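Local coordinates for heat shock protein, putative (Plasmodium falciparum, PDB 1Y6Z), which is probably an ATP-dependent chaperone of the Hsp90 family that helps unfolded proteins to fold, represented here by its middle domain, at residues M65-I73 with D84-T95; S56-F66 with T153-G161. All coordinates share one frame; numbering follows the deposited sequence.

Interaction 1. Residues M65-I73 with D84-T95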
loop_
_atom_site.group_PDB
_atom_site.type_symbol
_atom_site.label_atom_id
_atom_site.label_comp_id
_atom_site.label_asym_id
_atom_site.label_seq_id
_atom_site.Cartn_x
_atom_site.Cartn_y
_atom_site.Cartn_z
ATOM N N MET B 65 -25.511 9.113 9.182
ATOM C CA MET B 65 -24.204 8.696 8.650
ATOM C C MET B 65 -24.255 8.186 7.232
ATOM O O MET B 65 -23.301 8.342 6.468
ATOM C CB MET B 65 -23.573 7.617 9.521
ATOM C CG MET B 65 -22.640 8.158 10.551
ATOM S SD MET B 65 -21.566 6.836 10.995
ATOM C CE MET B 65 -22.700 5.541 11.264
ATOM N N PHE B 66 -25.341 7.534 6.874
ATOM C CA PHE B 66 -25.431 7.033 5.518
ATOM C C PHE B 66 -26.671 7.568 4.837
ATOM O O PHE B 66 -27.697 7.777 5.502
ATOM C CB PHE B 66 -25.308 5.499 5.483
ATOM C CG PHE B 66 -23.985 4.995 6.046
ATOM C CD1 PHE B 66 -22.818 5.040 5.270
ATOM C CD2 PHE B 66 -23.907 4.497 7.344
ATOM C CE1 PHE B 66 -21.577 4.597 5.801
ATOM C CE2 PHE B 66 -22.684 4.023 7.868
ATOM C CZ PHE B 66 -21.516 4.097 7.094
ATOM N N ASP B 67 -26.509 7.898 3.551
ATOM C CA ASP B 67 -27.571 8.372 2.641
ATOM C C ASP B 67 -28.035 7.140 1.903
ATOM O O ASP B 67 -27.233 6.455 1.264
ATOM C CB ASP B 67 -27.005 9.399 1.639
ATOM C CG ASP B 67 -28.035 9.874 0.566
ATOM O OD1 ASP B 67 -27.606 10.172 -0.581
ATOM O OD2 ASP B 67 -29.251 9.987 0.869
ATOM N N GLU B 68 -29.335 6.858 1.992
ATOM C CA GLU B 68 -29.902 5.640 1.405
ATOM C C GLU B 68 -29.761 5.638 -0.118
ATOM O O GLU B 68 -29.854 4.588 -0.772
ATOM C CB GLU B 68 -31.363 5.491 1.810
ATOM C CG GLU B 68 -32.314 6.359 1.000
ATOM C CD GLU B 68 -33.703 6.445 1.593
ATOM O OE1 GLU B 68 -34.032 5.613 2.478
ATOM O OE2 GLU B 68 -34.469 7.347 1.155
ATOM N N GLU B 69 -29.503 6.826 -0.658
ATOM C CA GLU B 69 -29.463 7.043 -2.088
ATOM C C GLU B 69 -28.064 6.846 -2.634
ATOM O O GLU B 69 -27.889 6.585 -3.837
ATOM C CB GLU B 69 -29.935 8.450 -2.392
ATOM C CG GLU B 69 -31.323 8.761 -1.841
ATOM C CD GLU B 69 -31.794 10.150 -2.209
ATOM O OE1 GLU B 69 -31.554 10.565 -3.367
ATOM O OE2 GLU B 69 -32.401 10.823 -1.345
ATOM N N SER B 70 -27.082 6.964 -1.733
ATOM C CA SER B 70 -25.653 6.955 -2.051
ATOM C C SER B 70 -25.314 7.693 -3.348
ATOM O O SER B 70 -25.083 7.071 -4.397
ATOM C CB SER B 70 -25.103 5.529 -2.039
ATOM O OG SER B 70 -23.879 5.505 -1.317
ATOM N N ARG B 71 -25.285 9.020 -3.267
ATOM C CA ARG B 71 -25.035 9.867 -4.437
ATOM C C ARG B 71 -23.552 9.926 -4.827
ATOM O O ARG B 71 -23.041 9.012 -5.495
ATOM C CB ARG B 71 -25.590 11.293 -4.200
ATOM C CG ARG B 71 -27.119 11.390 -4.026
ATOM C CD ARG B 71 -27.874 10.799 -5.220
ATOM N NE ARG B 71 -29.313 11.038 -5.119
ATOM C CZ ARG B 71 -30.157 11.116 -6.151
ATOM N NH1 ARG B 71 -29.726 10.972 -7.403
ATOM N NH2 ARG B 71 -31.452 11.332 -5.929
ATOM N N GLY B 72 -22.913 11.036 -4.466
ATOM C CA GLY B 72 -21.464 11.170 -4.362
ATOM C C GLY B 72 -20.629 11.070 -5.594
ATOM O O GLY B 72 -19.920 12.012 -5.951
ATOM N N ILE B 73 -20.638 9.900 -6.215
ATOM C CA ILE B 73 -19.877 9.690 -7.424
ATOM C C ILE B 73 -20.757 9.680 -8.688
ATOM O O ILE B 73 -21.732 8.917 -8.802
ATOM C CB ILE B 73 -19.010 8.439 -7.314
ATOM C CG1 ILE B 73 -18.070 8.572 -6.078
ATOM C CG2 ILE B 73 -18.233 8.235 -8.554
ATOM C CD1 ILE B 73 -17.065 7.447 -6.005
ATOM N N ASP B 84 -25.762 10.035 -10.701
ATOM C CA ASP B 84 -24.872 10.241 -9.560
ATOM C C ASP B 84 -25.012 9.210 -8.413
ATOM O O ASP B 84 -24.906 9.540 -7.224
ATOM C CB ASP B 84 -24.965 11.691 -9.072
ATOM C CG ASP B 84 -26.357 12.069 -8.546
ATOM O OD1 ASP B 84 -27.266 11.193 -8.389
ATOM O OD2 ASP B 84 -26.514 13.285 -8.248
ATOM N N LYS B 85 -25.238 7.954 -8.778
ATOM C CA LYS B 85 -25.460 6.899 -7.801
ATOM C C LYS B 85 -24.443 5.781 -7.921
ATOM O O LYS B 85 -24.670 4.647 -7.467
ATOM C CB LYS B 85 -26.891 6.344 -7.934
ATOM C CG LYS B 85 -27.944 7.414 -7.763
ATOM C CD LYS B 85 -29.304 6.967 -8.250
ATOM C CE LYS B 85 -30.365 7.818 -7.613
ATOM N NZ LYS B 85 -29.981 8.117 -6.188
ATOM N N PHE B 86 -23.296 6.103 -8.499
ATOM C CA PHE B 86 -22.273 5.099 -8.696
ATOM C C PHE B 86 -21.673 4.574 -7.364
ATOM O O PHE B 86 -21.124 3.466 -7.310
ATOM C CB PHE B 86 -21.189 5.648 -9.603
ATOM C CG PHE B 86 -20.238 4.624 -10.029
ATOM C CD1 PHE B 86 -20.597 3.704 -11.010
ATOM C CD2 PHE B 86 -18.995 4.500 -9.393
ATOM C CE1 PHE B 86 -19.704 2.719 -11.392
ATOM C CE2 PHE B 86 -18.100 3.494 -9.771
ATOM C CZ PHE B 86 -18.452 2.618 -10.775
ATOM N N SER B 87 -21.774 5.395 -6.315
ATOM C CA SER B 87 -21.324 5.054 -4.976
ATOM C C SER B 87 -22.061 3.873 -4.290
ATOM O O SER B 87 -21.544 3.299 -3.315
ATOM C CB SER B 87 -21.426 6.287 -4.078
ATOM O OG SER B 87 -20.442 7.240 -4.431
ATOM N N GLU B 88 -23.256 3.535 -4.786
ATOM C CA GLU B 88 -24.043 2.372 -4.306
ATOM C C GLU B 88 -23.342 1.014 -4.503
ATOM O O GLU B 88 -23.717 0.003 -3.892
ATOM C CB GLU B 88 -25.362 2.281 -5.050
ATOM C CG GLU B 88 -26.426 3.238 -4.643
ATOM C CD GLU B 88 -27.750 2.892 -5.329
ATOM O OE1 GLU B 88 -28.241 1.748 -5.125
ATOM O OE2 GLU B 88 -28.283 3.756 -6.073
ATOM N N SER B 89 -22.353 0.989 -5.383
ATOM C CA SER B 89 -21.596 -0.219 -5.599
ATOM C C SER B 89 -20.208 -0.228 -4.899
ATOM O O SER B 89 -19.525 -1.274 -4.877
ATOM C CB SER B 89 -21.503 -0.493 -7.111
ATOM O OG SER B 89 -20.875 0.592 -7.775
ATOM N N ILE B 90 -19.776 0.908 -4.336
ATOM C CA ILE B 90 -18.483 0.911 -3.638
ATOM C C ILE B 90 -18.753 0.686 -2.144
ATOM O O ILE B 90 -19.889 0.865 -1.719
ATOM C CB ILE B 90 -17.562 2.168 -4.000
ATOM C CG1 ILE B 90 -17.973 3.428 -3.249
ATOM C CG2 ILE B 90 -17.620 2.481 -5.501
ATOM C CD1 ILE B 90 -16.881 4.540 -3.323
ATOM N N PRO B 91 -17.736 0.258 -1.345
ATOM C CA PRO B 91 -17.989 0.041 0.094
ATOM C C PRO B 91 -18.619 1.276 0.699
ATOM O O PRO B 91 -18.257 2.378 0.338
ATOM C CB PRO B 91 -16.597 -0.153 0.664
ATOM C CG PRO B 91 -15.894 -0.882 -0.508
ATOM C CD PRO B 91 -16.355 -0.063 -1.708
ATOM N N ARG B 92 -19.596 1.103 1.562
ATOM C CA ARG B 92 -20.288 2.312 2.018
ATOM C C ARG B 92 -19.443 3.168 2.943
ATOM O O ARG B 92 -19.761 4.363 3.176
ATOM C CB ARG B 92 -21.605 1.952 2.712
ATOM C CG ARG B 92 -21.442 1.385 4.119
ATOM C CD ARG B 92 -22.848 1.117 4.765
ATOM N NE ARG B 92 -22.706 0.660 6.145
ATOM C CZ ARG B 92 -23.707 0.622 7.038
ATOM N NH1 ARG B 92 -24.934 0.987 6.693
ATOM N NH2 ARG B 92 -23.492 0.204 8.260
ATOM N N TRP B 93 -18.343 2.618 3.472
ATOM C CA TRP B 93 -17.503 3.481 4.300
ATOM C C TRP B 93 -16.892 4.635 3.458
ATOM O O TRP B 93 -16.487 5.634 4.015
ATOM C CB TRP B 93 -16.433 2.721 5.067
ATOM C CG TRP B 93 -15.337 2.224 4.246
ATOM C CD1 TRP B 93 -15.314 1.049 3.573
ATOM C CD2 TRP B 93 -14.081 2.898 3.956
ATOM N NE1 TRP B 93 -14.144 0.938 2.870
ATOM C CE2 TRP B 93 -13.342 2.033 3.139
ATOM C CE3 TRP B 93 -13.502 4.128 4.369
ATOM C CZ2 TRP B 93 -12.037 2.361 2.663
ATOM C CZ3 TRP B 93 -12.184 4.439 3.937
ATOM C CH2 TRP B 93 -11.486 3.564 3.071
ATOM N N LEU B 94 -16.893 4.503 2.137
ATOM C CA LEU B 94 -16.406 5.543 1.233
ATOM C C LEU B 94 -17.466 6.476 0.647
ATOM O O LEU B 94 -17.164 7.213 -0.297
ATOM C CB LEU B 94 -15.673 4.893 0.058
ATOM C CG LEU B 94 -14.323 4.385 0.543
ATOM C CD1 LEU B 94 -13.864 3.430 -0.526
ATOM C CD2 LEU B 94 -13.328 5.594 0.736
ATOM N N THR B 95 -18.667 6.449 1.220
ATOM C CA THR B 95 -19.815 7.275 0.807
ATOM C C THR B 95 -19.486 8.770 0.848
ATOM O O THR B 95 -20.122 9.549 0.157
ATOM C CB THR B 95 -21.085 7.013 1.674
ATOM O OG1 THR B 95 -22.242 7.681 1.104
ATOM C CG2 THR B 95 -20.901 7.463 3.122
HETATM O O HOH W 1 -24.333 6.651 2.222
#
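The guanidinium of Arg92 lies flat on the ring of Phe66, the two planes only 4° apart, in a stacked cation-pi contact that puts CZ of Arg92 4.1 Å from the ring centroid of Phe66. The aliphatic part of the same arginine shares that face: CD stands over the middle of the ring in a CH-pi contact. An extended chain from CG to NE carries Arg92 across the phenyl group, while its NH2 continues to a salt bridge with Glu164. Nearby, Thr95 CG2 approaches the ring obliquely at Phe66 CD1, and Thr95 OG1 is tied through a water to the backbone N of Asp67, where a type I turn begins.

At the other end of the contact, Arg71 bridges two acids in a salt-bridge network with Glu69 and Asp84. Its NH1 donates to the syn lone pair of Asp84 OD1 at 2.7 Å, close to the guanidinium plane, although the carboxylate itself is turned almost perpendicular. NE and NH2 both donate side-on to OE1 of Glu69. Lys85 runs alongside Arg71 and bends at its last torsion (chi4 -38°), which brings NZ over the guanidinium face, 3.0 Å from Arg71 CZ. The two acids bound to Arg71 probably offset this closeness of like charges.

Close to the Arg71 end, Phe86 N donates to Ile73 O at 3.2 Å, and Ser87 OG receives a weak bond from Ile73 N. Ile73 CG2 rests against Phe86 CD2, and its CD1 touches Ile90 CD1. The carbonyl of Ser70 is buried without a polar partner. Together these contacts join two loops bordering the mixed beta-sheet of the Hsp90 middle domain, one leading into strand 73-77 and the other connecting strand 80-83 to strand 98-103.

Interaction 2. Residues S56-F66 with T153-G161; sequences SLPWELSKNMF and TFGKYLKIG
Tyr157 reaches from its helix to the loop, where its OH donates a hydrogen bond to Met65 O at 2.6 Å, the hydroxyl oxygen lying in the carbonyl plane on a lone pair. A water bonds to the same Tyr157 OH, to Leu61 O and to Lys156 NZ, so the phenol is gripped by two bonds and the same water links the ammonium of Lys156 to the loop. Within the loop, Asn64 OD1 accepts from Phe66 N in an Asx turn.

Among the aromatic contacts, Tyr157 turns its edge to the face of Phe66 in an offset edge-to-face pair, with planes at 83°. Met65 SD lies more distantly above the Tyr157 face, a Met-aromatic contact at 5.3 Å from the centroid.

The apolar contacts flank this centre. Met65 and Ile160 meet tip to tip, SD to CD1 at 3.4 Å, and Phe66 CZ also touches Ile160 CD1. The Leu57 side chain, its CG anti to the backbone N (chi1 -164°), carries CD1 to the Tyr157 edge, while Pro58 CD meets the Phe154 edge in plane. The arrangement is loop-on-helix packing, joining the loop after strand 47-53 to helix 145-164 of the Hsp90 middle domain.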
loop_
_atom_site.group_PDB
_atom_site.type_symbol
_atom_site.label_atom_id
_atom_site.label_comp_id
_atom_site.label_asym_id
_atom_site.label_seq_id
_atom_site.Cartn_x
_atom_site.Cartn_y
_atom_site.Cartn_z
ATOM N N SER B 56 -15.743 19.310 4.212
ATOM C CA SER B 56 -16.654 19.237 5.321
ATOM C C SER B 56 -17.678 18.166 4.989
ATOM O O SER B 56 -17.755 17.707 3.843
ATOM C CB SER B 56 -17.344 20.594 5.602
ATOM O OG SER B 56 -18.125 21.011 4.498
ATOM N N LEU B 57 -18.500 17.781 5.959
ATOM C CA LEU B 57 -19.459 16.690 5.725
ATOM C C LEU B 57 -20.449 17.062 4.605
ATOM O O LEU B 57 -21.069 18.153 4.672
ATOM C CB LEU B 57 -20.136 16.341 7.046
ATOM C CG LEU B 57 -20.908 15.060 7.261
ATOM C CD1 LEU B 57 -20.016 13.797 6.913
ATOM C CD2 LEU B 57 -21.454 15.036 8.716
ATOM N N PRO B 58 -20.593 16.221 3.540
ATOM C CA PRO B 58 -21.618 16.574 2.561
ATOM C C PRO B 58 -22.995 16.689 3.234
ATOM O O PRO B 58 -23.236 16.044 4.245
ATOM C CB PRO B 58 -21.611 15.385 1.586
ATOM C CG PRO B 58 -20.189 14.863 1.640
ATOM C CD PRO B 58 -19.786 15.052 3.089
ATOM N N TRP B 59 -23.873 17.515 2.679
ATOM C CA TRP B 59 -25.175 17.748 3.323
ATOM C C TRP B 59 -26.018 16.467 3.282
ATOM O O TRP B 59 -26.741 16.151 4.242
ATOM C CB TRP B 59 -25.898 18.986 2.691
ATOM C CG TRP B 59 -25.129 20.270 3.038
ATOM C CD1 TRP B 59 -24.308 20.992 2.230
ATOM C CD2 TRP B 59 -24.992 20.827 4.346
ATOM N NE1 TRP B 59 -23.716 22.024 2.956
ATOM C CE2 TRP B 59 -24.129 21.926 4.258
ATOM C CE3 TRP B 59 -25.542 20.500 5.593
ATOM C CZ2 TRP B 59 -23.780 22.694 5.383
ATOM C CZ3 TRP B 59 -25.225 21.275 6.707
ATOM C CH2 TRP B 59 -24.373 22.386 6.588
ATOM N N GLU B 60 -25.916 15.702 2.200
ATOM C CA GLU B 60 -26.526 14.359 2.147
ATOM C C GLU B 60 -26.157 13.461 3.350
ATOM O O GLU B 60 -26.876 12.513 3.647
ATOM C CB GLU B 60 -26.103 13.592 0.882
ATOM C CG GLU B 60 -26.445 14.239 -0.423
ATOM C CD GLU B 60 -25.331 15.160 -0.923
ATOM O OE1 GLU B 60 -24.336 15.310 -0.203
ATOM O OE2 GLU B 60 -25.453 15.753 -2.018
ATOM N N LEU B 61 -25.067 13.778 4.056
ATOM C CA LEU B 61 -24.609 12.936 5.138
ATOM C C LEU B 61 -24.675 13.632 6.477
ATOM O O LEU B 61 -24.085 13.182 7.455
ATOM C CB LEU B 61 -23.148 12.482 4.875
ATOM C CG LEU B 61 -22.938 11.738 3.547
ATOM C CD1 LEU B 61 -21.422 11.418 3.402
ATOM C CD2 LEU B 61 -23.790 10.472 3.647
ATOM N N SER B 62 -25.341 14.765 6.518
ATOM C CA SER B 62 -25.318 15.556 7.740
ATOM C C SER B 62 -26.490 15.243 8.672
ATOM O O SER B 62 -26.674 15.933 9.685
ATOM C CB SER B 62 -25.336 17.031 7.392
ATOM O OG SER B 62 -25.494 17.767 8.615
ATOM N N LYS B 63 -27.336 14.295 8.291
ATOM C CA LYS B 63 -28.477 13.891 9.145
ATOM C C LYS B 63 -28.280 12.467 9.643
ATOM O O LYS B 63 -28.210 12.255 10.834
ATOM C CB LYS B 63 -29.823 14.046 8.436
ATOM C CG LYS B 63 -30.271 15.515 8.237
ATOM C CD LYS B 63 -31.539 15.567 7.333
ATOM C CE LYS B 63 -31.982 17.004 7.017
ATOM N NZ LYS B 63 -32.892 17.126 5.840
ATOM N N ASN B 64 -28.201 11.506 8.738
ATOM C CA ASN B 64 -27.712 10.166 9.064
ATOM C C ASN B 64 -26.305 9.922 8.493
ATOM O O ASN B 64 -25.985 10.389 7.404
ATOM C CB ASN B 64 -28.642 9.097 8.476
ATOM C CG ASN B 64 -28.342 7.693 9.005
ATOM O OD1 ASN B 64 -28.061 6.769 8.220
ATOM N ND2 ASN B 64 -28.360 7.534 10.357
ATOM N N MET B 65 -25.511 9.113 9.182
ATOM C CA MET B 65 -24.204 8.696 8.650
ATOM C C MET B 65 -24.255 8.186 7.232
ATOM O O MET B 65 -23.301 8.342 6.468
ATOM C CB MET B 65 -23.573 7.617 9.521
ATOM C CG MET B 65 -22.640 8.158 10.551
ATOM S SD MET B 65 -21.566 6.836 10.995
ATOM C CE MET B 65 -22.700 5.541 11.264
ATOM N N PHE B 66 -25.341 7.534 6.874
ATOM C CA PHE B 66 -25.431 7.033 5.518
ATOM C C PHE B 66 -26.671 7.568 4.837
ATOM O O PHE B 66 -27.697 7.777 5.502
ATOM C CB PHE B 66 -25.308 5.499 5.483
ATOM C CG PHE B 66 -23.985 4.995 6.046
ATOM C CD1 PHE B 66 -22.818 5.040 5.270
ATOM C CD2 PHE B 66 -23.907 4.497 7.344
ATOM C CE1 PHE B 66 -21.577 4.597 5.801
ATOM C CE2 PHE B 66 -22.684 4.023 7.868
ATOM C CZ PHE B 66 -21.516 4.097 7.094
ATOM N N THR B 153 -13.569 14.926 10.928
ATOM C CA THR B 153 -14.815 14.948 10.086
ATOM C C THR B 153 -15.222 13.563 9.569
ATOM O O THR B 153 -16.420 13.206 9.609
ATOM C CB THR B 153 -14.603 15.857 8.851
ATOM O OG1 THR B 153 -13.969 17.079 9.273
ATOM C CG2 THR B 153 -15.942 16.133 8.007
ATOM N N PHE B 154 -14.228 12.820 9.047
ATOM C CA PHE B 154 -14.470 11.581 8.324
ATOM C C PHE B 154 -13.885 10.324 8.981
ATOM O O PHE B 154 -14.124 9.215 8.529
ATOM C CB PHE B 154 -13.924 11.694 6.887
ATOM C CG PHE B 154 -14.542 12.785 6.094
ATOM C CD1 PHE B 154 -13.765 13.892 5.689
ATOM C CD2 PHE B 154 -15.899 12.715 5.702
ATOM C CE1 PHE B 154 -14.323 14.976 4.909
ATOM C CE2 PHE B 154 -16.497 13.793 4.924
ATOM C CZ PHE B 154 -15.688 14.940 4.541
ATOM N N GLY B 155 -13.185 10.504 10.101
ATOM C CA GLY B 155 -12.650 9.365 10.881
ATOM C C GLY B 155 -13.680 8.326 11.274
ATOM O O GLY B 155 -13.336 7.153 11.352
ATOM N N LYS B 156 -14.942 8.746 11.548
ATOM C CA LYS B 156 -15.989 7.792 11.849
ATOM C C LYS B 156 -16.185 6.818 10.698
ATOM O O LYS B 156 -16.433 5.625 10.928
ATOM C CB LYS B 156 -17.320 8.506 12.182
ATOM C CG LYS B 156 -17.752 9.535 11.087
ATOM C CD LYS B 156 -18.904 10.429 11.622
ATOM C CE LYS B 156 -19.657 11.052 10.443
ATOM N NZ LYS B 156 -20.888 11.855 10.993
ATOM N N TYR B 157 -16.051 7.311 9.448
ATOM C CA TYR B 157 -16.242 6.429 8.265
ATOM C C TYR B 157 -15.118 5.383 8.186
ATOM O O TYR B 157 -15.346 4.251 7.847
ATOM C CB TYR B 157 -16.308 7.241 6.967
ATOM C CG TYR B 157 -17.593 7.984 6.897
ATOM C CD1 TYR B 157 -17.653 9.332 7.194
ATOM C CD2 TYR B 157 -18.763 7.317 6.613
ATOM C CE1 TYR B 157 -18.918 10.023 7.135
ATOM C CE2 TYR B 157 -20.041 8.002 6.534
ATOM C CZ TYR B 157 -20.102 9.324 6.792
ATOM O OH TYR B 157 -21.352 9.989 6.813
ATOM N N LEU B 158 -13.925 5.817 8.483
ATOM C CA LEU B 158 -12.766 4.885 8.433
ATOM C C LEU B 158 -12.946 3.783 9.470
ATOM O O LEU B 158 -12.708 2.604 9.185
ATOM C CB LEU B 158 -11.501 5.685 8.643
ATOM C CG LEU B 158 -10.886 6.304 7.381
ATOM C CD1 LEU B 158 -11.797 7.340 6.659
ATOM C CD2 LEU B 158 -9.508 6.939 7.761
ATOM N N LYS B 159 -13.491 4.162 10.647
ATOM C CA LYS B 159 -13.737 3.210 11.771
ATOM C C LYS B 159 -14.729 2.188 11.331
ATOM O O LYS B 159 -14.524 1.007 11.562
ATOM C CB LYS B 159 -14.180 3.947 13.030
ATOM C CG LYS B 159 -13.016 4.602 13.778
ATOM C CD LYS B 159 -13.538 5.625 14.807
ATOM C CE LYS B 159 -12.434 6.494 15.363
ATOM N NZ LYS B 159 -13.143 7.688 16.039
ATOM N N ILE B 160 -15.774 2.637 10.612
ATOM C CA ILE B 160 -16.754 1.703 9.995
ATOM C C ILE B 160 -16.083 0.836 8.916
ATOM O O ILE B 160 -16.362 -0.359 8.826
ATOM C CB ILE B 160 -17.976 2.449 9.452
ATOM C CG1 ILE B 160 -18.839 2.956 10.613
ATOM C CG2 ILE B 160 -18.864 1.543 8.503
ATOM C CD1 ILE B 160 -19.569 4.214 10.212
ATOM N N GLY B 161 -15.201 1.434 8.117
ATOM C CA GLY B 161 -14.417 0.655 7.146
ATOM C C GLY B 161 -13.654 -0.523 7.767
ATOM O O GLY B 161 -13.642 -1.635 7.202
HETATM O O HOH W 2 -22.134 11.825 8.733
#

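The centres of the two interactions lie about 11 Å apart, and the contacts share Met65 and Phe66. Both segments of interaction 1 fall, in sequence, within the span that interaction 2 closes: residues 56-66 and 65-73 form one continuous connection between strands 47-53 and 73-77, then come 84-95 and finally 153-161 on helix 145-164. The two also touch directly, with Trp93 packing on the backbone of Tyr157 and Gly161, and Thr95 CG2 on the Tyr157 ring. Helix 145-164 therefore meets both of these loops beside the five-stranded sheet, so that this region of the Hsp90 middle domain is packed, through them, against the helix that precedes the part holding the parallel sheet.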